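Local coordinates for beta-lactamase (Serratia marcescens, PDB 5GWA), which probably hydrolyses beta-lactam antibiotics to substituted beta-amino acids, as an extended-spectrum class A beta-lactamase that is inhibited by avibactam, at residues I11-V24 with F33-M45. Numbering follows the deposited sequence.
With NA (sodium ion), chain K.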
loop_
_atom_site.group_PDB
_atom_site.type_symbol
_atom_site.label_atom_id
_atom_site.label_comp_id
_atom_site.label_asym_id
_atom_site.label_seq_id
_atom_site.Cartn_x
_atom_site.Cartn_y
_atom_site.Cartn_z
ATOM N N ILE A 11 -30.403 15.594 -0.259
ATOM C CA ILE A 11 -28.990 15.273 -0.075
ATOM C C ILE A 11 -28.390 16.164 1.022
ATOM O O ILE A 11 -27.687 15.703 1.927
ATOM C CB ILE A 11 -28.220 15.453 -1.406
ATOM C CG1 ILE A 11 -28.578 14.334 -2.384
ATOM C CG2 ILE A 11 -26.716 15.504 -1.158
ATOM C CD1 ILE A 11 -28.077 14.561 -3.798
ATOM N N GLU A 12 -28.773 17.438 1.003
ATOM C CA GLU A 12 -28.337 18.392 2.015
ATOM C C GLU A 12 -28.815 17.982 3.414
ATOM O O GLU A 12 -28.041 18.003 4.363
ATOM C CB GLU A 12 -28.808 19.809 1.631
ATOM C CG GLU A 12 -27.989 20.390 0.478
ATOM C CD GLU A 12 -28.426 21.775 0.033
ATOM O OE1 GLU A 12 -29.525 22.190 0.413
ATOM O OE2 GLU A 12 -27.709 22.411 -0.777
ATOM N N LYS A 13 -30.015 17.421 3.491
ATOM C CA LYS A 13 -30.557 17.002 4.781
ATOM C C LYS A 13 -29.834 15.772 5.307
ATOM O O LYS A 13 -29.502 15.689 6.492
ATOM C CB LYS A 13 -32.057 16.735 4.662
ATOM C CG LYS A 13 -32.718 16.338 5.973
ATOM C CD LYS A 13 -34.237 16.326 5.856
ATOM C CE LYS A 13 -34.888 15.778 7.116
ATOM N NZ LYS A 13 -36.288 15.343 6.856
ATOM N N TYR A 14 -29.552 14.837 4.403
ATOM C CA TYR A 14 -28.717 13.664 4.716
ATOM C C TYR A 14 -27.349 14.047 5.291
ATOM O O TYR A 14 -26.826 13.432 6.230
ATOM C CB TYR A 14 -28.566 12.812 3.441
ATOM C CG TYR A 14 -27.647 11.607 3.613
ATOM C CD1 TYR A 14 -28.015 10.535 4.405
ATOM C CD2 TYR A 14 -26.362 11.613 3.103
ATOM C CE1 TYR A 14 -27.162 9.473 4.618
ATOM C CE2 TYR A 14 -25.524 10.546 3.271
ATOM C CZ TYR A 14 -25.915 9.485 4.046
ATOM O OH TYR A 14 -25.069 8.439 4.272
ATOM N N LEU A 15 -26.777 15.100 4.743
ATOM C CA LEU A 15 -25.451 15.519 5.093
ATOM C C LEU A 15 -25.375 16.306 6.407
ATOM O O LEU A 15 -24.302 16.443 6.983
ATOM C CB LEU A 15 -24.897 16.380 3.960
ATOM C CG LEU A 15 -24.403 15.643 2.732
ATOM C CD1 LEU A 15 -23.949 16.684 1.703
ATOM C CD2 LEU A 15 -23.292 14.667 3.078
ATOM N N LYS A 16 -26.542 16.724 6.916
ATOM C CA LYS A 16 -26.606 17.576 8.100
ATOM C C LYS A 16 -25.842 17.034 9.301
ATOM O O LYS A 16 -25.202 17.804 10.015
ATOM C CB LYS A 16 -28.070 17.809 8.505
ATOM C CG LYS A 16 -28.743 18.966 7.782
ATOM C CD LYS A 16 -30.235 19.029 8.089
ATOM C CE LYS A 16 -30.515 18.941 9.583
ATOM N NZ LYS A 16 -31.888 19.410 9.923
ATOM N N ASP A 17 -25.972 15.739 9.579
ATOM C CA ASP A 17 -25.342 15.150 10.765
ATOM C C ASP A 17 -24.077 14.370 10.486
ATOM O O ASP A 17 -23.579 13.656 11.357
ATOM C CB ASP A 17 -26.327 14.263 11.526
ATOM C CG ASP A 17 -26.737 13.035 10.753
ATOM O OD1 ASP A 17 -26.183 12.794 9.661
ATOM O OD2 ASP A 17 -27.646 12.321 11.221
ATOM N N LYS A 18 -23.517 14.543 9.288
ATOM C CA LYS A 18 -22.271 13.878 8.953
ATOM C C LYS A 18 -21.132 14.842 9.172
ATOM O O LYS A 18 -21.163 15.986 8.661
ATOM C CB LYS A 18 -22.290 13.400 7.485
ATOM C CG LYS A 18 -23.473 12.532 7.100
ATOM C CD LYS A 18 -23.482 11.213 7.864
ATOM C CE LYS A 18 -24.643 10.359 7.403
ATOM N NZ LYS A 18 -25.949 11.059 7.547
ATOM N N LYS A 19 -20.156 14.408 9.953
ATOM C CA LYS A 19 -19.036 15.248 10.347
ATOM C C LYS A 19 -17.959 15.181 9.280
ATOM O O LYS A 19 -16.860 14.707 9.512
ATOM C CB LYS A 19 -18.508 14.854 11.718
ATOM C CG LYS A 19 -19.566 14.995 12.804
ATOM C CD LYS A 19 -18.952 14.957 14.197
ATOM C CE LYS A 19 -20.028 15.105 15.272
ATOM N NZ LYS A 19 -19.658 14.442 16.555
ATOM N N ALA A 20 -18.267 15.805 8.150
ATOM C CA ALA A 20 -17.381 15.849 6.996
ATOM C C ALA A 20 -17.875 16.928 6.066
ATOM O O ALA A 20 -19.037 17.332 6.101
ATOM C CB ALA A 20 -17.392 14.514 6.247
ATOM N N LYS A 21 -16.963 17.402 5.224
ATOM C CA LYS A 21 -17.270 18.371 4.174
ATOM C C LYS A 21 -17.422 17.578 2.883
ATOM O O LYS A 21 -16.419 17.075 2.355
ATOM C CB LYS A 21 -16.138 19.393 4.021
ATOM C CG LYS A 21 -16.479 20.430 2.955
ATOM C CD LYS A 21 -15.333 21.349 2.539
ATOM C CE LYS A 21 -15.221 22.585 3.415
ATOM N NZ LYS A 21 -16.513 23.201 3.820
ATOM N N VAL A 22 -18.634 17.492 2.384
ATOM C CA VAL A 22 -18.920 16.567 1.276
ATOM C C VAL A 22 -19.286 17.374 0.037
ATOM O O VAL A 22 -20.269 18.099 0.011
ATOM C CB VAL A 22 -20.031 15.586 1.612
ATOM C CG1 VAL A 22 -20.250 14.609 0.467
ATOM C CG2 VAL A 22 -19.704 14.833 2.901
ATOM N N GLY A 23 -18.494 17.218 -1.014
ATOM C CA GLY A 23 -18.763 17.872 -2.289
ATOM C C GLY A 23 -19.406 16.918 -3.254
ATOM O O GLY A 23 -18.960 15.776 -3.375
ATOM N N VAL A 24 -20.455 17.370 -3.910
ATOM C CA VAL A 24 -21.212 16.514 -4.826
ATOM C C VAL A 24 -21.431 17.240 -6.147
ATOM O O VAL A 24 -21.843 18.389 -6.151
ATOM C CB VAL A 24 -22.591 16.166 -4.277
ATOM C CG1 VAL A 24 -23.317 15.247 -5.253
ATOM C CG2 VAL A 24 -22.470 15.516 -2.914
ATOM N N PHE A 33 -29.557 17.566 -17.089
ATOM C CA PHE A 33 -29.618 17.415 -15.654
ATOM C C PHE A 33 -28.319 17.866 -15.014
ATOM O O PHE A 33 -27.235 17.577 -15.524
ATOM C CB PHE A 33 -29.880 15.978 -15.262
ATOM C CG PHE A 33 -29.965 15.776 -13.783
ATOM C CD1 PHE A 33 -31.082 16.222 -13.078
ATOM C CD2 PHE A 33 -28.902 15.235 -13.076
ATOM C CE1 PHE A 33 -31.169 16.052 -11.716
ATOM C CE2 PHE A 33 -28.988 15.056 -11.706
ATOM C CZ PHE A 33 -30.126 15.468 -11.026
ATOM N N LYS A 34 -28.445 18.645 -13.943
ATOM C CA LYS A 34 -27.277 19.212 -13.277
ATOM C C LYS A 34 -27.594 19.412 -11.803
ATOM O O LYS A 34 -28.657 19.955 -11.476
ATOM C CB LYS A 34 -26.882 20.524 -13.952
ATOM C CG LYS A 34 -25.833 21.330 -13.208
ATOM C CD LYS A 34 -25.386 22.530 -14.038
ATOM C CE LYS A 34 -25.411 23.801 -13.215
ATOM N NZ LYS A 34 -25.141 24.983 -14.077
ATOM N N LEU A 35 -26.718 18.921 -10.910
ATOM C CA LEU A 35 -26.877 19.105 -9.481
ATOM C C LEU A 35 -25.510 19.307 -8.854
ATOM O O LEU A 35 -24.594 18.530 -9.135
ATOM C CB LEU A 35 -27.554 17.876 -8.878
ATOM C CG LEU A 35 -27.917 17.986 -7.398
ATOM C CD1 LEU A 35 -29.281 17.349 -7.170
ATOM C CD2 LEU A 35 -26.866 17.336 -6.518
ATOM N N ASN A 36 -25.375 20.332 -8.008
ATOM C CA ASN A 36 -24.130 20.629 -7.301
ATOM C C ASN A 36 -24.437 20.834 -5.830
ATOM O O ASN A 36 -25.438 21.481 -5.489
ATOM C CB ASN A 36 -23.509 21.898 -7.846
ATOM C CG ASN A 36 -22.984 21.751 -9.253
ATOM O OD1 ASN A 36 -22.363 20.752 -9.614
ATOM N ND2 ASN A 36 -23.270 22.740 -10.076
ATOM N N VAL A 37 -23.596 20.296 -4.953
ATOM C CA VAL A 37 -23.666 20.516 -3.517
ATOM C C VAL A 37 -22.268 20.834 -2.991
ATOM O O VAL A 37 -21.324 20.094 -3.259
ATOM C CB VAL A 37 -24.229 19.296 -2.769
ATOM C CG1 VAL A 37 -24.240 19.541 -1.269
ATOM C CG2 VAL A 37 -25.614 18.962 -3.298
ATOM N N ASN A 38 -22.120 21.942 -2.266
ATOM C CA ASN A 38 -20.856 22.328 -1.665
ATOM C C ASN A 38 -19.742 22.397 -2.708
ATOM O O ASN A 38 -18.589 22.117 -2.412
ATOM C CB ASN A 38 -20.497 21.410 -0.512
ATOM C CG ASN A 38 -21.526 21.428 0.581
ATOM O OD1 ASN A 38 -22.113 22.463 0.883
ATOM N ND2 ASN A 38 -21.779 20.264 1.179
ATOM N N GLU A 39 -20.078 22.868 -3.902
ATOM C CA GLU A 39 -19.191 22.728 -5.049
ATOM C C GLU A 39 -18.100 23.773 -5.180
ATOM O O GLU A 39 -17.239 23.641 -6.051
ATOM C CB GLU A 39 -19.978 22.627 -6.362
ATOM C CG GLU A 39 -20.520 23.960 -6.881
ATOM C CD GLU A 39 -21.783 24.467 -6.202
ATOM O OE1 GLU A 39 -22.331 23.859 -5.247
ATOM O OE2 GLU A 39 -22.233 25.546 -6.683
ATOM N N LYS A 40 -18.178 24.847 -4.394
ATOM C CA LYS A 40 -17.201 25.917 -4.533
ATOM C C LYS A 40 -15.950 25.666 -3.677
ATOM O O LYS A 40 -14.989 26.420 -3.761
ATOM C CB LYS A 40 -17.873 27.260 -4.241
ATOM C CG LYS A 40 -18.893 27.659 -5.307
ATOM C CD LYS A 40 -19.032 29.163 -5.444
ATOM C CE LYS A 40 -19.999 29.522 -6.556
ATOM N NZ LYS A 40 -19.289 29.485 -7.867
ATOM N N HIS A 41 -15.951 24.618 -2.865
ATOM C CA HIS A 41 -14.793 24.249 -2.103
ATOM C C HIS A 41 -13.787 23.497 -2.946
ATOM O O HIS A 41 -14.119 23.004 -4.041
ATOM C CB HIS A 41 -15.235 23.433 -0.873
ATOM C CG HIS A 41 -16.158 24.178 0.031
ATOM N ND1 HIS A 41 -15.700 25.027 1.022
ATOM C CD2 HIS A 41 -17.504 24.247 0.074
ATOM C CE1 HIS A 41 -16.727 25.508 1.689
ATOM N NE2 HIS A 41 -17.835 25.029 1.150
ATOM N N HIS A 42 -12.564 23.367 -2.420
ATOM C CA HIS A 42 -11.507 22.608 -3.077
ATOM C C HIS A 42 -11.298 21.297 -2.330
ATOM O O HIS A 42 -11.028 21.285 -1.140
ATOM C CB HIS A 42 -10.220 23.417 -3.120
ATOM C CG HIS A 42 -10.292 24.561 -4.072
ATOM N ND1 HIS A 42 -9.228 25.411 -4.320
ATOM C CD2 HIS A 42 -11.296 24.973 -4.870
ATOM C CE1 HIS A 42 -9.580 26.283 -5.244
ATOM N NE2 HIS A 42 -10.822 26.041 -5.601
ATOM N N TYR A 43 -11.469 20.190 -3.026
ATOM C CA TYR A 43 -11.399 18.891 -2.413
ATOM C C TYR A 43 -10.138 18.173 -2.864
ATOM O O TYR A 43 -9.792 18.203 -4.017
ATOM C CB TYR A 43 -12.624 18.102 -2.886
ATOM C CG TYR A 43 -13.916 18.677 -2.365
ATOM C CD1 TYR A 43 -14.417 18.280 -1.149
ATOM C CD2 TYR A 43 -14.614 19.620 -3.075
ATOM C CE1 TYR A 43 -15.539 18.872 -0.620
ATOM C CE2 TYR A 43 -15.738 20.231 -2.563
ATOM C CZ TYR A 43 -16.209 19.836 -1.337
ATOM O OH TYR A 43 -17.349 20.410 -0.823
ATOM N N PRO A 44 -9.475 17.465 -1.956
ATOM C CA PRO A 44 -8.316 16.713 -2.348
ATOM C C PRO A 44 -8.716 15.497 -3.168
ATOM O O PRO A 44 -9.629 14.759 -2.787
ATOM C CB PRO A 44 -7.682 16.334 -1.010
ATOM C CG PRO A 44 -8.816 16.346 -0.045
ATOM C CD PRO A 44 -9.726 17.431 -0.507
ATOM N N MET A 45 -8.075 15.346 -4.312
ATOM C CA MET A 45 -8.475 14.309 -5.274
ATOM C C MET A 45 -8.023 12.887 -4.874
ATOM O O MET A 45 -8.691 11.898 -5.248
ATOM C CB MET A 45 -7.942 14.634 -6.668
ATOM C CG MET A 45 -8.655 15.778 -7.311
ATOM S SD MET A 45 -8.229 16.000 -9.037
ATOM C CE MET A 45 -6.635 16.783 -8.911
HETATM NA NA NA K . -17.342 25.159 -8.408
HETATM O O HOH W 1 -19.210 27.086 -8.943
HETATM O O HOH W 2 -16.015 27.500 -8.270
#
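Val-24 and Val-37 face each other as an antiparallel hydrogen-bonded pair in the beta hairpin of strands 21-28 and 34-37, at one border of the five-stranded sheet of the class A beta-lactamase fold. Two backbone bonds, Val-24 N to Val-37 O and Val-37 N to Val-24 O, both 2.9 Å, join them, and their beta-branched side chains lie side by side, CB to CB 3.8 Å, on the face covered by helix 4-15 and, at Val-24, by Ile-267 of helix 257-276. Leu-15 meets Val-37 tip to tip, CD1 to CG1 4.1 Å, while Ile-11 reaches Leu-35 with CD1 and Val-37 with CG2; these branched aliphatic chains fill the layer between helix and sheet with apolar methyls.

Where strand 34-37 ends, Asn-38 takes a left-handed backbone (phi 55°, psi 38°), which asparagine tolerates well. With CG anti to the carbonyl carbon (chi1 -60°) the amide is carried toward strand 21-28, where ND2 gives a nearly straight bond of 2.9 Å to Val-22 O, which lies in the amide plane. The type I turn from Asn-38 to His-41 presents Glu-39 O to a sodium ion that Asp-165 also binds. Gly-23 has no side chain, and the phenol of Tyr-43 occupies that side, CZ coming 3.4 Å from Gly-23 CA. Beside it Lys-21, bent at chi3 and chi4, crosses one face of the His-41 ring, its CE making a CH-pi contact. The Tyr-43 hydroxyl is fixed by the bond it donates from OH to Asn-38 O, 2.6 Å long.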